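Side-chain contacts in competence protein ComEA-related protein (Thermus thermophilus, PDB 2DUY), which is of unknown function but carries helix-hairpin-helix motifs and probably binds DNA: residues N22-S25 with L26-M30; G36-L39 with A40-V44; A64-E67 with R68-Y72; R51-D54 with L55-V58. All coordinates share one frame; numbering follows the deposited sequence.

Contact 1 (N22-S25 with L26-M30)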
loop_
_atom_site.group_PDB
_atom_site.type_symbol
_atom_site.label_atom_id
_atom_site.label_comp_id
_atom_site.label_asym_id
_atom_site.label_seq_id
_atom_site.Cartn_x
_atom_site.Cartn_y
_atom_site.Cartn_z
ATOM N N ASN A 22 -6.796 -2.305 2.502
ATOM C CA ASN A 22 -7.451 -2.917 3.655
ATOM C C ASN A 22 -7.425 -4.433 3.729
ATOM O O ASN A 22 -7.473 -5.007 4.823
ATOM C CB ASN A 22 -8.918 -2.489 3.710
ATOM C CG ASN A 22 -9.091 -1.072 4.201
ATOM O OD1 ASN A 22 -8.294 -0.584 5.002
ATOM N ND2 ASN A 22 -10.155 -0.409 3.747
ATOM N N GLU A 23 -7.337 -5.085 2.578
ATOM C CA GLU A 23 -7.402 -6.538 2.559
ATOM C C GLU A 23 -6.170 -7.333 2.136
ATOM O O GLU A 23 -6.130 -8.549 2.320
ATOM C CB GLU A 23 -8.611 -6.941 1.707
ATOM C CG GLU A 23 -9.903 -6.252 2.151
ATOM C CD GLU A 23 -11.089 -6.586 1.268
ATOM O OE1 GLU A 23 -10.938 -6.535 0.030
ATOM O OE2 GLU A 23 -12.176 -6.889 1.811
ATOM N N ALA A 24 -5.164 -6.671 1.581
ATOM C CA ALA A 24 -3.959 -7.380 1.153
ATOM C C ALA A 24 -3.158 -7.971 2.308
ATOM O O ALA A 24 -3.182 -7.456 3.423
ATOM C CB ALA A 24 -3.071 -6.441 0.356
ATOM N N SER A 25 -2.443 -9.058 2.024
ATOM C CA SER A 25 -1.589 -9.717 3.006
ATOM C C SER A 25 -0.269 -8.951 2.977
ATOM O O SER A 25 -0.038 -8.160 2.068
ATOM C CB SER A 25 -1.311 -11.152 2.587
ATOM O OG SER A 25 -0.514 -11.153 1.420
ATOM N N LEU A 26 0.603 -9.202 3.947
ATOM C CA LEU A 26 1.886 -8.507 3.995
ATOM C C LEU A 26 2.675 -8.693 2.700
ATOM O O LEU A 26 3.224 -7.735 2.163
ATOM C CB LEU A 26 2.726 -9.004 5.170
ATOM C CG LEU A 26 3.926 -8.108 5.488
ATOM C CD1 LEU A 26 3.458 -6.891 6.301
ATOM C CD2 LEU A 26 4.974 -8.902 6.249
ATOM N N GLU A 27 2.728 -9.933 2.211
ATOM C CA GLU A 27 3.457 -10.274 0.987
ATOM C C GLU A 27 2.914 -9.526 -0.228
ATOM O O GLU A 27 3.675 -9.088 -1.093
ATOM C CB GLU A 27 3.359 -11.775 0.696
ATOM C CG GLU A 27 3.774 -12.708 1.825
ATOM C CD GLU A 27 5.273 -12.762 2.048
ATOM O OE1 GLU A 27 5.725 -13.617 2.842
ATOM O OE2 GLU A 27 6.001 -11.953 1.435
ATOM N N GLU A 28 1.593 -9.412 -0.304
ATOM C CA GLU A 28 0.948 -8.728 -1.416
ATOM C C GLU A 28 1.310 -7.249 -1.403
ATOM O O GLU A 28 1.559 -6.650 -2.449
ATOM C CB GLU A 28 -0.571 -8.932 -1.348
ATOM C CG GLU A 28 -0.988 -10.339 -1.781
ATOM C CD GLU A 28 -2.387 -10.752 -1.329
ATOM O OE1 GLU A 28 -2.860 -11.801 -1.811
ATOM O OE2 GLU A 28 -3.011 -10.055 -0.499
ATOM N N LEU A 29 1.365 -6.666 -0.213
ATOM C CA LEU A 29 1.729 -5.261 -0.095
ATOM C C LEU A 29 3.203 -5.092 -0.462
ATOM O O LEU A 29 3.608 -4.080 -1.047
ATOM C CB LEU A 29 1.497 -4.772 1.334
ATOM C CG LEU A 29 0.045 -4.647 1.791
ATOM C CD1 LEU A 29 -0.016 -4.389 3.278
ATOM C CD2 LEU A 29 -0.618 -3.493 1.027
HETATM N N MSE A 30 4.008 -6.090 -0.115
HETATM C CA MSE A 30 5.432 -6.033 -0.407
HETATM C C MSE A 30 5.738 -6.150 -1.904
HETATM O O MSE A 30 6.882 -5.982 -2.327
HETATM C CB MSE A 30 6.167 -7.111 0.396
HETATM C CG MSE A 30 6.220 -6.783 1.885
HETATM SE SE MSE A 30 7.102 -8.123 2.982
HETATM C CE MSE A 30 8.916 -7.877 2.356
#

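Contact 2 (G36-L39 with A40-V44)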
loop_
_atom_site.group_PDB
_atom_site.type_symbol
_atom_site.label_atom_id
_atom_site.label_comp_id
_atom_site.label_asym_id
_atom_site.label_seq_id
_atom_site.Cartn_x
_atom_site.Cartn_y
_atom_site.Cartn_z
ATOM N N GLY A 36 8.569 -2.109 1.450
ATOM C CA GLY A 36 9.338 -3.194 2.023
ATOM C C GLY A 36 8.600 -3.792 3.207
ATOM O O GLY A 36 7.445 -3.448 3.457
ATOM N N PRO A 37 9.243 -4.690 3.959
ATOM C CA PRO A 37 8.586 -5.306 5.115
ATOM C C PRO A 37 8.180 -4.340 6.225
ATOM O O PRO A 37 7.169 -4.552 6.886
ATOM C CB PRO A 37 9.608 -6.344 5.575
ATOM C CG PRO A 37 10.913 -5.736 5.169
ATOM C CD PRO A 37 10.611 -5.210 3.794
ATOM N N VAL A 38 8.958 -3.288 6.437
ATOM C CA VAL A 38 8.641 -2.327 7.486
ATOM C C VAL A 38 7.431 -1.483 7.122
ATOM O O VAL A 38 6.534 -1.283 7.943
ATOM C CB VAL A 38 9.829 -1.399 7.770
ATOM C CG1 VAL A 38 9.422 -0.309 8.750
ATOM C CG2 VAL A 38 10.981 -2.214 8.339
ATOM N N LEU A 39 7.405 -0.987 5.893
ATOM C CA LEU A 39 6.276 -0.179 5.451
ATOM C C LEU A 39 5.016 -1.037 5.320
ATOM O O LEU A 39 3.925 -0.589 5.667
ATOM C CB LEU A 39 6.591 0.500 4.115
ATOM C CG LEU A 39 7.567 1.674 4.199
ATOM C CD1 LEU A 39 7.837 2.214 2.796
ATOM C CD2 LEU A 39 6.991 2.761 5.096
ATOM N N ALA A 40 5.170 -2.266 4.831
ATOM C CA ALA A 40 4.029 -3.161 4.671
ATOM C C ALA A 40 3.381 -3.397 6.031
ATOM O O ALA A 40 2.152 -3.393 6.151
ATOM C CB ALA A 40 4.473 -4.491 4.053
ATOM N N ARG A 41 4.209 -3.589 7.049
ATOM C CA ARG A 41 3.720 -3.815 8.411
ATOM C C ARG A 41 2.951 -2.601 8.931
ATOM O O ARG A 41 1.875 -2.738 9.516
ATOM C CB ARG A 41 4.889 -4.095 9.353
ATOM C CG ARG A 41 4.467 -4.659 10.697
ATOM C CD ARG A 41 5.543 -4.468 11.768
ATOM N NE ARG A 41 5.320 -3.251 12.552
ATOM C CZ ARG A 41 5.727 -2.032 12.208
ATOM N NH1 ARG A 41 6.403 -1.837 11.081
ATOM N NH2 ARG A 41 5.443 -0.999 12.993
ATOM N N ARG A 42 3.508 -1.409 8.731
ATOM C CA ARG A 42 2.843 -0.188 9.189
ATOM C C ARG A 42 1.521 0.033 8.458
ATOM O O ARG A 42 0.570 0.558 9.028
ATOM C CB ARG A 42 3.745 1.029 8.973
ATOM C CG ARG A 42 4.997 1.018 9.833
ATOM C CD ARG A 42 5.948 2.131 9.442
ATOM N NE ARG A 42 7.103 2.188 10.333
ATOM C CZ ARG A 42 8.159 2.973 10.141
ATOM N NH1 ARG A 42 8.210 3.773 9.078
ATOM N NH2 ARG A 42 9.159 2.966 11.016
ATOM N N ILE A 43 1.466 -0.347 7.189
ATOM C CA ILE A 43 0.231 -0.182 6.435
ATOM C C ILE A 43 -0.853 -1.062 7.069
ATOM O O ILE A 43 -1.958 -0.594 7.303
ATOM C CB ILE A 43 0.426 -0.552 4.945
ATOM C CG1 ILE A 43 1.278 0.528 4.270
ATOM C CG2 ILE A 43 -0.940 -0.685 4.234
ATOM C CD1 ILE A 43 1.684 0.202 2.840
ATOM N N VAL A 44 -0.537 -2.323 7.364
ATOM C CA VAL A 44 -1.541 -3.212 7.978
ATOM C C VAL A 44 -1.991 -2.663 9.324
ATOM O O VAL A 44 -3.189 -2.647 9.642
ATOM C CB VAL A 44 -1.004 -4.645 8.224
ATOM C CG1 VAL A 44 -2.076 -5.479 8.947
ATOM C CG2 VAL A 44 -0.639 -5.302 6.908
#

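Contact 3 (A64-E67 with R68-Y72)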
loop_
_atom_site.group_PDB
_atom_site.type_symbol
_atom_site.label_atom_id
_atom_site.label_comp_id
_atom_site.label_asym_id
_atom_site.label_seq_id
_atom_site.Cartn_x
_atom_site.Cartn_y
_atom_site.Cartn_z
ATOM N N ALA A 64 5.678 11.513 -2.612
ATOM C CA ALA A 64 6.342 10.995 -3.806
ATOM C C ALA A 64 6.154 9.489 -3.858
ATOM O O ALA A 64 6.028 8.901 -4.933
ATOM C CB ALA A 64 7.837 11.342 -3.780
ATOM N N THR A 65 6.146 8.872 -2.682
ATOM C CA THR A 65 5.968 7.431 -2.577
ATOM C C THR A 65 4.553 7.111 -2.994
ATOM O O THR A 65 4.309 6.228 -3.808
ATOM C CB THR A 65 6.123 6.936 -1.137
ATOM O OG1 THR A 65 7.397 7.329 -0.619
ATOM C CG2 THR A 65 6.008 5.420 -1.091
ATOM N N LEU A 66 3.619 7.850 -2.413
ATOM C CA LEU A 66 2.206 7.657 -2.694
ATOM C C LEU A 66 1.884 7.929 -4.158
ATOM O O LEU A 66 1.107 7.205 -4.769
ATOM C CB LEU A 66 1.385 8.572 -1.789
ATOM C CG LEU A 66 -0.129 8.401 -1.792
ATOM C CD1 LEU A 66 -0.495 6.934 -1.638
ATOM C CD2 LEU A 66 -0.711 9.212 -0.652
ATOM N N GLU A 67 2.496 8.968 -4.720
ATOM C CA GLU A 67 2.264 9.334 -6.111
ATOM C C GLU A 67 2.508 8.156 -7.046
ATOM O O GLU A 67 1.748 7.915 -7.987
ATOM C CB GLU A 67 3.176 10.501 -6.501
ATOM C CG GLU A 67 2.882 11.100 -7.870
ATOM C CD GLU A 67 3.772 12.296 -8.193
ATOM O OE1 GLU A 67 3.530 12.959 -9.224
ATOM O OE2 GLU A 67 4.715 12.572 -7.418
ATOM N N ARG A 68 3.567 7.411 -6.772
ATOM C CA ARG A 68 3.916 6.265 -7.600
ATOM C C ARG A 68 2.959 5.096 -7.415
ATOM O O ARG A 68 2.711 4.340 -8.355
ATOM C CB ARG A 68 5.336 5.799 -7.276
ATOM C CG ARG A 68 6.406 6.865 -7.431
ATOM C CD ARG A 68 6.537 7.350 -8.874
ATOM N NE ARG A 68 5.436 8.219 -9.283
ATOM C CZ ARG A 68 5.453 8.977 -10.376
ATOM N NH1 ARG A 68 6.516 8.973 -11.170
ATOM N NH2 ARG A 68 4.414 9.749 -10.672
ATOM N N LEU A 69 2.429 4.953 -6.203
ATOM C CA LEU A 69 1.526 3.853 -5.875
ATOM C C LEU A 69 0.061 4.017 -6.241
ATOM O O LEU A 69 -0.652 3.024 -6.356
ATOM C CB LEU A 69 1.590 3.550 -4.379
ATOM C CG LEU A 69 2.878 2.994 -3.784
ATOM C CD1 LEU A 69 2.749 2.968 -2.273
ATOM C CD2 LEU A 69 3.155 1.605 -4.328
ATOM N N ARG A 70 -0.397 5.250 -6.414
ATOM C CA ARG A 70 -1.809 5.482 -6.711
ATOM C C ARG A 70 -2.415 4.641 -7.828
ATOM O O ARG A 70 -3.556 4.197 -7.724
ATOM C CB ARG A 70 -2.063 6.965 -6.998
ATOM C CG ARG A 70 -1.844 7.858 -5.787
ATOM C CD ARG A 70 -2.853 8.990 -5.744
ATOM N NE ARG A 70 -2.589 9.884 -4.623
ATOM C CZ ARG A 70 -1.641 10.811 -4.626
ATOM N NH1 ARG A 70 -0.879 10.967 -5.698
ATOM N NH2 ARG A 70 -1.450 11.574 -3.558
ATOM N N PRO A 71 -1.670 4.415 -8.917
ATOM C CA PRO A 71 -2.261 3.607 -9.986
ATOM C C PRO A 71 -2.561 2.156 -9.591
ATOM O O PRO A 71 -3.451 1.531 -10.164
ATOM C CB PRO A 71 -1.209 3.688 -11.095
ATOM C CG PRO A 71 -0.586 5.043 -10.867
ATOM C CD PRO A 71 -0.419 5.051 -9.368
ATOM N N TYR A 72 -1.824 1.635 -8.609
ATOM C CA TYR A 72 -1.975 0.244 -8.176
ATOM C C TYR A 72 -2.863 -0.017 -6.957
ATOM O O TYR A 72 -3.106 -1.170 -6.611
ATOM C CB TYR A 72 -0.596 -0.362 -7.869
ATOM C CG TYR A 72 0.458 -0.123 -8.925
ATOM C CD1 TYR A 72 1.146 1.088 -8.986
ATOM C CD2 TYR A 72 0.737 -1.092 -9.891
ATOM C CE1 TYR A 72 2.081 1.331 -9.988
ATOM C CE2 TYR A 72 1.667 -0.858 -10.896
ATOM C CZ TYR A 72 2.333 0.357 -10.938
ATOM O OH TYR A 72 3.234 0.610 -11.952
#

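Contact 4 (R51-D54 with L55-V58)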
loop_
_atom_site.group_PDB
_atom_site.type_symbol
_atom_site.label_atom_id
_atom_site.label_comp_id
_atom_site.label_asym_id
_atom_site.label_seq_id
_atom_site.Cartn_x
_atom_site.Cartn_y
_atom_site.Cartn_z
ATOM N N ARG A 51 -9.909 5.895 2.204
ATOM C CA ARG A 51 -9.485 6.241 0.855
ATOM C C ARG A 51 -7.976 6.041 0.777
ATOM O O ARG A 51 -7.294 5.988 1.803
ATOM C CB ARG A 51 -9.872 7.688 0.485
ATOM C CG ARG A 51 -9.177 8.809 1.301
ATOM C CD ARG A 51 -10.117 9.455 2.317
ATOM N NE ARG A 51 -9.458 10.519 3.094
ATOM C CZ ARG A 51 -9.520 11.818 2.814
ATOM N NH1 ARG A 51 -10.212 12.249 1.768
ATOM N NH2 ARG A 51 -8.888 12.702 3.592
ATOM N N VAL A 52 -7.452 5.921 -0.438
ATOM C CA VAL A 52 -6.026 5.699 -0.612
ATOM C C VAL A 52 -5.202 6.833 -0.027
ATOM O O VAL A 52 -4.092 6.622 0.455
ATOM C CB VAL A 52 -5.686 5.498 -2.105
ATOM C CG1 VAL A 52 -4.188 5.476 -2.318
ATOM C CG2 VAL A 52 -6.297 4.174 -2.586
ATOM N N GLU A 53 -5.756 8.040 -0.035
ATOM C CA GLU A 53 -5.014 9.168 0.497
ATOM C C GLU A 53 -4.773 9.050 1.998
ATOM O O GLU A 53 -3.928 9.763 2.546
ATOM C CB GLU A 53 -5.748 10.468 0.179
ATOM C CG GLU A 53 -4.843 11.610 -0.244
ATOM C CD GLU A 53 -3.902 11.247 -1.386
ATOM O OE1 GLU A 53 -4.132 10.236 -2.096
ATOM O OE2 GLU A 53 -2.927 11.995 -1.580
ATOM N N ASP A 54 -5.498 8.158 2.666
ATOM C CA ASP A 54 -5.298 7.983 4.101
ATOM C C ASP A 54 -3.953 7.309 4.361
ATOM O O ASP A 54 -3.497 7.238 5.496
ATOM C CB ASP A 54 -6.432 7.165 4.737
ATOM C CG ASP A 54 -7.756 7.923 4.774
ATOM O OD1 ASP A 54 -7.746 9.168 4.851
ATOM O OD2 ASP A 54 -8.820 7.272 4.753
ATOM N N LEU A 55 -3.310 6.825 3.304
ATOM C CA LEU A 55 -2.008 6.183 3.452
ATOM C C LEU A 55 -0.987 7.187 3.983
ATOM O O LEU A 55 0.075 6.803 4.493
ATOM C CB LEU A 55 -1.550 5.627 2.108
ATOM C CG LEU A 55 -0.451 4.574 2.105
ATOM C CD1 LEU A 55 -0.876 3.356 2.962
ATOM C CD2 LEU A 55 -0.205 4.156 0.657
ATOM N N LEU A 56 -1.304 8.474 3.873
ATOM C CA LEU A 56 -0.397 9.502 4.371
ATOM C C LEU A 56 -0.281 9.456 5.896
ATOM O O LEU A 56 0.542 10.170 6.474
ATOM C CB LEU A 56 -0.842 10.900 3.917
ATOM C CG LEU A 56 -0.620 11.171 2.424
ATOM C CD1 LEU A 56 -1.123 12.557 2.055
ATOM C CD2 LEU A 56 0.881 11.052 2.116
ATOM N N LYS A 57 -1.094 8.629 6.552
ATOM C CA LYS A 57 -0.986 8.517 8.007
ATOM C C LYS A 57 0.115 7.527 8.385
ATOM O O LYS A 57 0.499 7.437 9.549
ATOM C CB LYS A 57 -2.297 8.043 8.638
ATOM C CG LYS A 57 -2.613 6.575 8.428
ATOM C CD LYS A 57 -3.773 6.148 9.319
ATOM C CE LYS A 57 -4.797 5.339 8.556
ATOM N NZ LYS A 57 -5.942 4.946 9.435
ATOM N N VAL A 58 0.631 6.797 7.399
ATOM C CA VAL A 58 1.668 5.800 7.656
ATOM C C VAL A 58 3.054 6.423 7.646
ATOM O O VAL A 58 3.423 7.103 6.691
ATOM C CB VAL A 58 1.634 4.680 6.606
ATOM C CG1 VAL A 58 2.706 3.647 6.917
ATOM C CG2 VAL A 58 0.261 4.035 6.590
#

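Contact 1 (N22-S25 with L26-M30)
S25 holds its OG between the backbone N and the carbonyl carbon (chi1 67°), and E28 turns its CG anti to its own carbonyl carbon (chi1 -75°) with the chain extended beyond. These torsions face the two side chains toward each other's backbone and form a capping box at the start of helix 26-29. S25 is the N-cap. Its OG accepts from E28 N at 3.2 Å. In return S25 N donates to E28 OE2 at 2.8 Å in a nearly straight bond. The donor comes from above the carboxylate plane, 35° out of it. The carboxylate thus reaches back to the residues before the helix, and E28 CG is 3.3 Å from S25 OG. With E28 cut back to an alanine, S25 N is likely to lose its acceptor and the chain before the helix to be less firmly held. The helix pattern begins with L29 N to S25 O at 3.1 Å. A24 adds an apolar touch, and its carbonyl oxygen also accepts from R47. L29 packs onward against V44 of helix 37-45. On the side facing that buried leucine, A24 CB sits 3.9 Å from L29 CG.

Contact 2 (G36-L39 with A40-V44)
This is a local contact along the first turns of helix 37-45, within a helix-hairpin-helix motif of the class generally assigned to DNA binding. G36 is the N-cap. From there the bonds run in the i to i+4 pattern: A40 N donates to G36 O at 2.9 Å, and R41, R42 and I43 donate in turn to P37, V38 and L39.

The side chains divide by face. V38 and R42 lie side by side and point the same way. The R42 chain is extended from CG to NE, which lays its guanidinium against the valine. On the way, R42 CG passes 3.4 Å from V38 O. V38 CG1 lies 3.7 Å above the guanidinium plane, over its centre. V38 CG1 is anti to its own backbone N (chi1 173°), and this branch makes the contact. At the polar end, R42 NH1 donates to K59 O. R41 bends at chi3 instead, and its NH2 makes a salt bridge with E45 one turn on.

The other face is apolar. A40 and I43 are buried and pack on L29 of helix 26-29. A40 also touches L26. A40 CB sits 3.2 Å from G36 O, the same oxygen that A40 N bonds. I43 also meets L55. The I43 side chain covers a backbone acceptor of the previous turn, with I43 CG1 3.2 Å from L39 O.

Contact 3 (A64-E67 with R68-Y72)
L66 and R70 form the closer-knit side of this local contact, along helix 63-69 in a helix-hairpin-helix motif. Their side chains cross at about a right angle. L66 CG lies 3.6 Å above the R70 guanidinium plane, offset toward its rim. The R70 chain bends at chi2 (-143°), which folds it back over the preceding turn. R70 NH1 comes to 3.6 Å from E67 CA. Beneath, R70 N donates to L66 O at 3.0 Å.

The exposed side is looser. E67 and R68 lie alongside each other, pointing the same way. Their salt bridge is long, with E67 OE1 3.6 Å from R68 NH2. The oxygen lies well out of the guanidinium plane, and no N-H points at it, which leaves attraction between charges alone. E67 CG also touches the guanidinium, 3.5 Å from R68 NH2.

In the backbone, the bonds R68 N to A64 O and L69 N to T65 O are both weak.

L66 is buried against L55 and L56, and R70 makes a salt bridge with E53. L69 turns to P33. Farther along the chain, Y72 bonds through its backbone to V19, beside the pairing of strands 19-20 and 73-74.

Contact 4 (R51-D54 with L55-V58)
D54 and K57 meet across a 3-10 turn in the segment between helices 37-45 and 63-69 of the helix-hairpin-helix fold. The 3-10 pattern is plain in the backbone. L55 N, L56 N and K57 N donate to V52 O, E53 O and D54 O, three residues back.

D54 has CG anti to its carbonyl carbon (chi1 -70°), which turns the carboxylate back to the start of the turn. There it grips R51 twice. R51 NE donates to D54 OD1 at 2.8 Å in a salt bridge, and R51 N donates to D54 OD2 at 3.1 Å. Both donors approach from above the carboxylate plane, although OD1 lies close to the guanidinium plane. OD2 also accepts from A50 N. A leucine in place of D54 would probably leave R51 NE and two backbone N-H groups without their acceptor and set the arginine free to turn.

E53 and L56 lie side by side and point the same way. The outside partner of the E53 carboxylate is R70. L55 is buried and packs on I43, I61 and L66.

K57 holds its CG between the backbone N and the carbonyl carbon (chi1 74°). The chain then runs across the D54 carbonyl, and NZ donates to G46 O. The nearest touch in that run is K57 CG to D54 O, at 3.1 Å.

The four contacts lie in series along the chain in the order 1, 2, 4, 3, and all belong to the helix-hairpin-helix fold. Contact 1 packs directly on contact 2: L26 CD1 is 3.4 Å from A40 CB, and M30 CE is 3.5 Å from P37 CD. Contact 2 meets contact 4 through R42 CB and V58 CG1, 3.5 Å apart. Contacts 4 and 3 are joined by the salt bridge R70 NH2 to E53 OE2, at 2.5 Å, and by leucine packing round L66. Contact 4 therefore bridges helices 37-45 and 63-69. Contacts 1 and 3 lie on opposite sides of the chain's centre, with their own centres about 16 Å apart, and do not touch.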